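Local structure of ftsY (Mycoplasma mycoides, 1ZU4) at residues 17-25 against 39-47. The protein is the receptor for the signal recognition particle, a protein with an SRP54-type helical bundle joined to a domain of the P-loop NTPase class. Sequence-based numbering, arbitrary orientation.
Sequences NFSKDIKKL and ELEDVLIQT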
ATOM      1  N   ASN A  17       7.321 -19.619   1.326  1.00 20.73           N
ATOM      2  CA  ASN A  17       8.690 -19.334   1.739  1.00 21.64           C
ATOM      3  C   ASN A  17       8.906 -19.288   3.284  1.00 21.24           C
ATOM      4  O   ASN A  17       9.864 -19.872   3.826  1.00 20.19           O
ATOM      5  CB  ASN A  17       9.037 -17.989   1.139  1.00 22.57           C
ATOM      6  CG  ASN A  17      10.520 -17.761   1.002  1.00 26.22           C
ATOM      7  OD1 ASN A  17      11.133 -18.074  -0.047  1.00 33.03           O
ATOM      8  ND2 ASN A  17      11.102 -17.129   2.014  1.00 27.40           N
ATOM      9  N   PHE A  18       8.037 -18.546   3.978  1.00 20.39           N
ATOM     10  CA  PHE A  18       8.066 -18.433   5.428  1.00 19.63           C
ATOM     11  C   PHE A  18       7.801 -19.808   6.068  1.00 20.83           C
ATOM     12  O   PHE A  18       8.560 -20.243   6.921  1.00 20.19           O
ATOM     13  CB  PHE A  18       7.034 -17.367   5.861  1.00 20.46           C
ATOM     14  CG  PHE A  18       7.161 -16.908   7.291  1.00 19.34           C
ATOM     15  CD1 PHE A  18       6.047 -16.436   7.959  1.00 22.15           C
ATOM     16  CD2 PHE A  18       8.378 -16.984   7.982  1.00 18.20           C
ATOM     17  CE1 PHE A  18       6.134 -15.973   9.280  1.00 21.16           C
ATOM     18  CE2 PHE A  18       8.473 -16.514   9.311  1.00 21.56           C
ATOM     19  CZ  PHE A  18       7.355 -16.009   9.956  1.00 21.31           C
ATOM     20  N   SER A  19       6.750 -20.522   5.652  1.00 21.66           N
ATOM     21  CA  SER A  19       6.516 -21.862   6.220  1.00 22.27           C
ATOM     22  C   SER A  19       7.604 -22.890   5.889  1.00 23.10           C
ATOM     23  O   SER A  19       7.828 -23.832   6.673  1.00 22.13           O
ATOM     24  CB  SER A  19       5.173 -22.432   5.790  1.00 22.88           C
ATOM     25  OG  SER A  19       5.205 -22.775   4.420  1.00 23.98           O
ATOM     26  N   LYS A  20       8.252 -22.743   4.734  1.00 24.28           N
ATOM     27  CA  LYS A  20       9.336 -23.651   4.369  1.00 25.91           C
ATOM     28  C   LYS A  20      10.454 -23.509   5.388  1.00 25.70           C
ATOM     29  O   LYS A  20      10.976 -24.512   5.875  1.00 25.05           O
ATOM     30  CB  LYS A  20       9.862 -23.372   2.964  1.00 27.04           C
ATOM     31  CG  LYS A  20      10.816 -24.440   2.421  1.00 30.05           C
ATOM     32  CD  LYS A  20      11.700 -23.815   1.329  1.00 34.42           C
ATOM     33  CE  LYS A  20      12.410 -24.923   0.522  1.00 39.38           C
ATOM     34  NZ  LYS A  20      13.696 -25.341   1.189  1.00 39.10           N
ATOM     35  N   ASP A  21      10.795 -22.267   5.729  1.00 24.88           N
ATOM     36  CA  ASP A  21      11.787 -22.005   6.772  1.00 24.95           C
ATOM     37  C   ASP A  21      11.324 -22.414   8.164  1.00 25.59           C
ATOM     38  O   ASP A  21      12.121 -22.947   8.960  1.00 25.89           O
ATOM     39  CB  ASP A  21      12.190 -20.519   6.775  1.00 24.53           C
ATOM     40  CG  ASP A  21      13.022 -20.147   5.562  1.00 24.02           C
ATOM     41  OD1 ASP A  21      13.408 -21.091   4.802  1.00 24.39           O
ATOM     42  OD2 ASP A  21      13.280 -18.936   5.367  1.00 20.35           O
ATOM     43  N   ILE A  22      10.055 -22.163   8.479  1.00 25.49           N
ATOM     44  CA  ILE A  22       9.540 -22.549   9.800  1.00 26.43           C
ATOM     45  C   ILE A  22       9.517 -24.088   9.970  1.00 27.37           C
ATOM     46  O   ILE A  22       9.847 -24.636  11.042  1.00 27.45           O
ATOM     47  CB  ILE A  22       8.165 -21.902  10.085  1.00 26.41           C
ATOM     48  CG1 ILE A  22       8.292 -20.376  10.244  1.00 25.82           C
ATOM     49  CG2 ILE A  22       7.435 -22.583  11.283  1.00 25.14           C
ATOM     50  CD1 ILE A  22       8.986 -19.924  11.498  1.00 25.20           C
ATOM     51  N   LYS A  23       9.157 -24.790   8.902  1.00 28.22           N
ATOM     52  CA  LYS A  23       9.097 -26.262   8.964  1.00 29.09           C
ATOM     53  C   LYS A  23      10.471 -26.877   9.188  1.00 28.73           C
ATOM     54  O   LYS A  23      10.621 -27.792   9.978  1.00 27.90           O
ATOM     55  CB  LYS A  23       8.376 -26.854   7.734  1.00 29.69           C
ATOM     56  CG  LYS A  23       6.861 -26.548   7.760  1.00 31.25           C
ATOM     57  CD  LYS A  23       6.171 -26.767   6.412  1.00 35.43           C
ATOM     58  CE  LYS A  23       4.667 -26.712   6.626  1.00 37.28           C
ATOM     59  NZ  LYS A  23       3.949 -27.129   5.408  1.00 40.38           N
ATOM     60  N   LYS A  24      11.472 -26.361   8.500  1.00 29.41           N
ATOM     61  CA  LYS A  24      12.851 -26.678   8.812  1.00 30.58           C
ATOM     62  C   LYS A  24      13.200 -26.414  10.303  1.00 30.07           C
ATOM     63  O   LYS A  24      13.821 -27.238  10.960  1.00 29.44           O
ATOM     64  CB  LYS A  24      13.750 -25.858   7.884  1.00 31.25           C
ATOM     65  CG  LYS A  24      15.233 -26.185   8.028  1.00 35.47           C
ATOM     66  CD  LYS A  24      15.998 -26.073   6.690  1.00 38.26           C
ATOM     67  CE  LYS A  24      17.447 -26.516   6.921  1.00 40.79           C
ATOM     68  NZ  LYS A  24      17.487 -27.856   7.616  1.00 39.65           N
ATOM     69  N   LEU A  25      12.760 -25.277  10.836  1.00 29.99           N
ATOM     70  CA  LEU A  25      13.031 -24.919  12.230  1.00 29.39           C
ATOM     71  C   LEU A  25      12.439 -25.936  13.217  1.00 30.54           C
ATOM     72  O   LEU A  25      13.075 -26.289  14.219  1.00 29.34           O
ATOM     73  CB  LEU A  25      12.520 -23.513  12.523  1.00 28.26           C
ATOM     74  CG  LEU A  25      12.990 -22.800  13.787  1.00 27.92           C
ATOM     75  CD1 LEU A  25      14.493 -22.574  13.688  1.00 27.40           C
ATOM     76  CD2 LEU A  25      12.256 -21.469  13.997  1.00 26.05           C
ATOM     77  N   GLU A  39      18.251 -19.283  15.904  1.00 20.27           N
ATOM     78  CA  GLU A  39      17.745 -19.938  14.703  1.00 20.58           C
ATOM     79  C   GLU A  39      16.506 -19.199  14.248  1.00 18.13           C
ATOM     80  O   GLU A  39      16.356 -18.970  13.078  1.00 17.76           O
ATOM     81  CB  GLU A  39      17.371 -21.406  14.944  1.00 21.11           C
ATOM     82  CG  GLU A  39      18.512 -22.349  15.357  1.00 26.70           C
ATOM     83  CD  GLU A  39      19.565 -22.541  14.287  1.00 31.34           C
ATOM     84  OE1 GLU A  39      19.292 -22.302  13.087  1.00 34.79           O
ATOM     85  OE2 GLU A  39      20.692 -22.921  14.667  1.00 38.32           O
ATOM     86  N   LEU A  40      15.611 -18.848  15.178  1.00 17.11           N
ATOM     87  CA  LEU A  40      14.406 -18.140  14.778  1.00 16.01           C
ATOM     88  C   LEU A  40      14.745 -16.803  14.136  1.00 16.47           C
ATOM     89  O   LEU A  40      14.162 -16.410  13.095  1.00 16.93           O
ATOM     90  CB  LEU A  40      13.471 -17.959  15.965  1.00 16.25           C
ATOM     91  CG  LEU A  40      12.272 -16.996  15.746  1.00 16.17           C
ATOM     92  CD1 LEU A  40      11.260 -17.632  14.833  1.00 16.84           C
ATOM     93  CD2 LEU A  40      11.618 -16.613  17.092  1.00 14.68           C
ATOM     94  N   GLU A  41      15.725 -16.116  14.721  1.00 17.00           N
ATOM     95  CA  GLU A  41      16.135 -14.790  14.243  1.00 17.47           C
ATOM     96  C   GLU A  41      16.646 -14.893  12.834  1.00 16.03           C
ATOM     97  O   GLU A  41      16.355 -14.050  12.005  1.00 16.33           O
ATOM     98  CB  GLU A  41      17.182 -14.189  15.204  1.00 17.36           C
ATOM     99  CG  GLU A  41      16.514 -13.535  16.402  1.00 18.98           C
ATOM    100  CD  GLU A  41      17.430 -13.284  17.588  1.00 20.31           C
ATOM    101  OE1 GLU A  41      18.679 -13.401  17.513  1.00 21.96           O
ATOM    102  OE2 GLU A  41      16.862 -12.968  18.617  1.00 19.11           O
ATOM    103  N   ASP A  42      17.371 -15.968  12.536  1.00 16.89           N
ATOM    104  CA  ASP A  42      17.791 -16.210  11.171  1.00 16.06           C
ATOM    105  C   ASP A  42      16.634 -16.412  10.177  1.00 15.74           C
ATOM    106  O   ASP A  42      16.617 -15.835   9.097  1.00 17.75           O
ATOM    107  CB  ASP A  42      18.827 -17.332  11.080  1.00 16.19           C
ATOM    108  CG  ASP A  42      19.486 -17.348   9.749  1.00 18.19           C
ATOM    109  OD1 ASP A  42      20.142 -16.341   9.404  1.00 23.97           O
ATOM    110  OD2 ASP A  42      19.334 -18.340   8.994  1.00 26.63           O
ATOM    111  N   VAL A  43      15.633 -17.164  10.560  1.00 15.16           N
ATOM    112  CA  VAL A  43      14.422 -17.229   9.749  1.00 15.50           C
ATOM    113  C   VAL A  43      13.747 -15.856   9.569  1.00 15.50           C
ATOM    114  O   VAL A  43      13.343 -15.524   8.473  1.00 15.93           O
ATOM    115  CB  VAL A  43      13.438 -18.207  10.354  1.00 15.92           C
ATOM    116  CG1 VAL A  43      12.067 -18.124   9.651  1.00 16.30           C
ATOM    117  CG2 VAL A  43      14.010 -19.635  10.346  1.00 17.62           C
ATOM    118  N   LEU A  44      13.641 -15.051  10.627  1.00 15.38           N
ATOM    119  CA  LEU A  44      12.944 -13.769  10.521  1.00 14.47           C
ATOM    120  C   LEU A  44      13.704 -12.876   9.575  1.00 14.71           C
ATOM    121  O   LEU A  44      13.110 -12.119   8.784  1.00 15.11           O
ATOM    122  CB  LEU A  44      12.804 -13.104  11.900  1.00 13.81           C
ATOM    123  CG  LEU A  44      11.831 -13.863  12.804  1.00 15.36           C
ATOM    124  CD1 LEU A  44      11.750 -13.249  14.156  1.00 14.00           C
ATOM    125  CD2 LEU A  44      10.427 -14.016  12.189  1.00 15.37           C
ATOM    126  N   ILE A  45      15.037 -12.996   9.598  1.00 15.90           N
ATOM    127  CA  ILE A  45      15.868 -12.165   8.721  1.00 15.45           C
ATOM    128  C   ILE A  45      15.509 -12.443   7.248  1.00 16.73           C
ATOM    129  O   ILE A  45      15.396 -11.526   6.434  1.00 16.13           O
ATOM    130  CB  ILE A  45      17.408 -12.352   8.987  1.00 16.06           C
ATOM    131  CG1 ILE A  45      17.777 -11.729  10.339  1.00 12.41           C
ATOM    132  CG2 ILE A  45      18.220 -11.689   7.828  1.00 17.11           C
ATOM    133  CD1 ILE A  45      19.072 -12.195  10.985  1.00 16.17           C
ATOM    134  N   GLN A  46      15.274 -13.703   6.921  1.00 18.06           N
ATOM    135  CA  GLN A  46      15.044 -14.067   5.525  1.00 19.46           C
ATOM    136  C   GLN A  46      13.720 -13.591   4.939  1.00 19.07           C
ATOM    137  O   GLN A  46      13.540 -13.627   3.724  1.00 19.58           O
ATOM    138  CB  GLN A  46      15.201 -15.571   5.333  1.00 20.88           C
ATOM    139  CG  GLN A  46      16.686 -16.028   5.419  1.00 25.40           C
ATOM    140  CD  GLN A  46      16.799 -17.523   5.520  1.00 33.39           C
ATOM    141  OE1 GLN A  46      16.689 -18.086   6.614  1.00 38.60           O
ATOM    142  NE2 GLN A  46      17.023 -18.192   4.377  1.00 36.20           N
ATOM    143  N   THR A  47      12.782 -13.184   5.793  1.00 18.46           N
ATOM    144  CA  THR A  47      11.511 -12.558   5.369  1.00 17.69           C
ATOM    145  C   THR A  47      11.711 -11.152   4.802  1.00 18.63           C
ATOM    146  O   THR A  47      10.778 -10.559   4.201  1.00 18.36           O
ATOM    147  CB  THR A  47      10.499 -12.463   6.548  1.00 17.29           C
ATOM    148  OG1 THR A  47      10.845 -11.368   7.407  1.00 18.87           O
ATOM    149  CG2 THR A  47      10.449 -13.751   7.344  1.00 15.68           C
TER
HETATM  150  O   HOH W   1      11.787 -16.859   6.326  1.00 19.37           O
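The ring of F18 turns an edge to V43, whose CG1 lies near the ring plane, 4.0 Å from CE2, while CD2 of L44 and CG2 of T47 come up obliquely to the same side of the ring. F312 meets this ring edge-to-face, and L78 and L82 of helix 71-87 also touch it, as suits a large aromatic in the core of a helical bundle. Here two antiparallel helices of the SRP54-type bundle, their axes at 168°, pack side by side. V43, short and branched, fills the middle: a chi1 of 171° swings CG1 away from its backbone N and toward helix 17-25, where it meets F18, CD1 of I22 and, at 3.7 Å, CB of D21. Farther along, L25 spreads its two methyls, CD1 packing tightly against E39 CB at 3.4 Å and CD2 lying 4.1 Å from L40 CD1; a forked leucine can thus meet two neighbours at once. D21 suits the more open margin, with its CB in the apolar seam and its carboxylate turned to the polar side, near Q46. There one water bridges the helices, donating to D21 OD2 at 2.7 Å and to the backbone O of V43 at 3.0 Å.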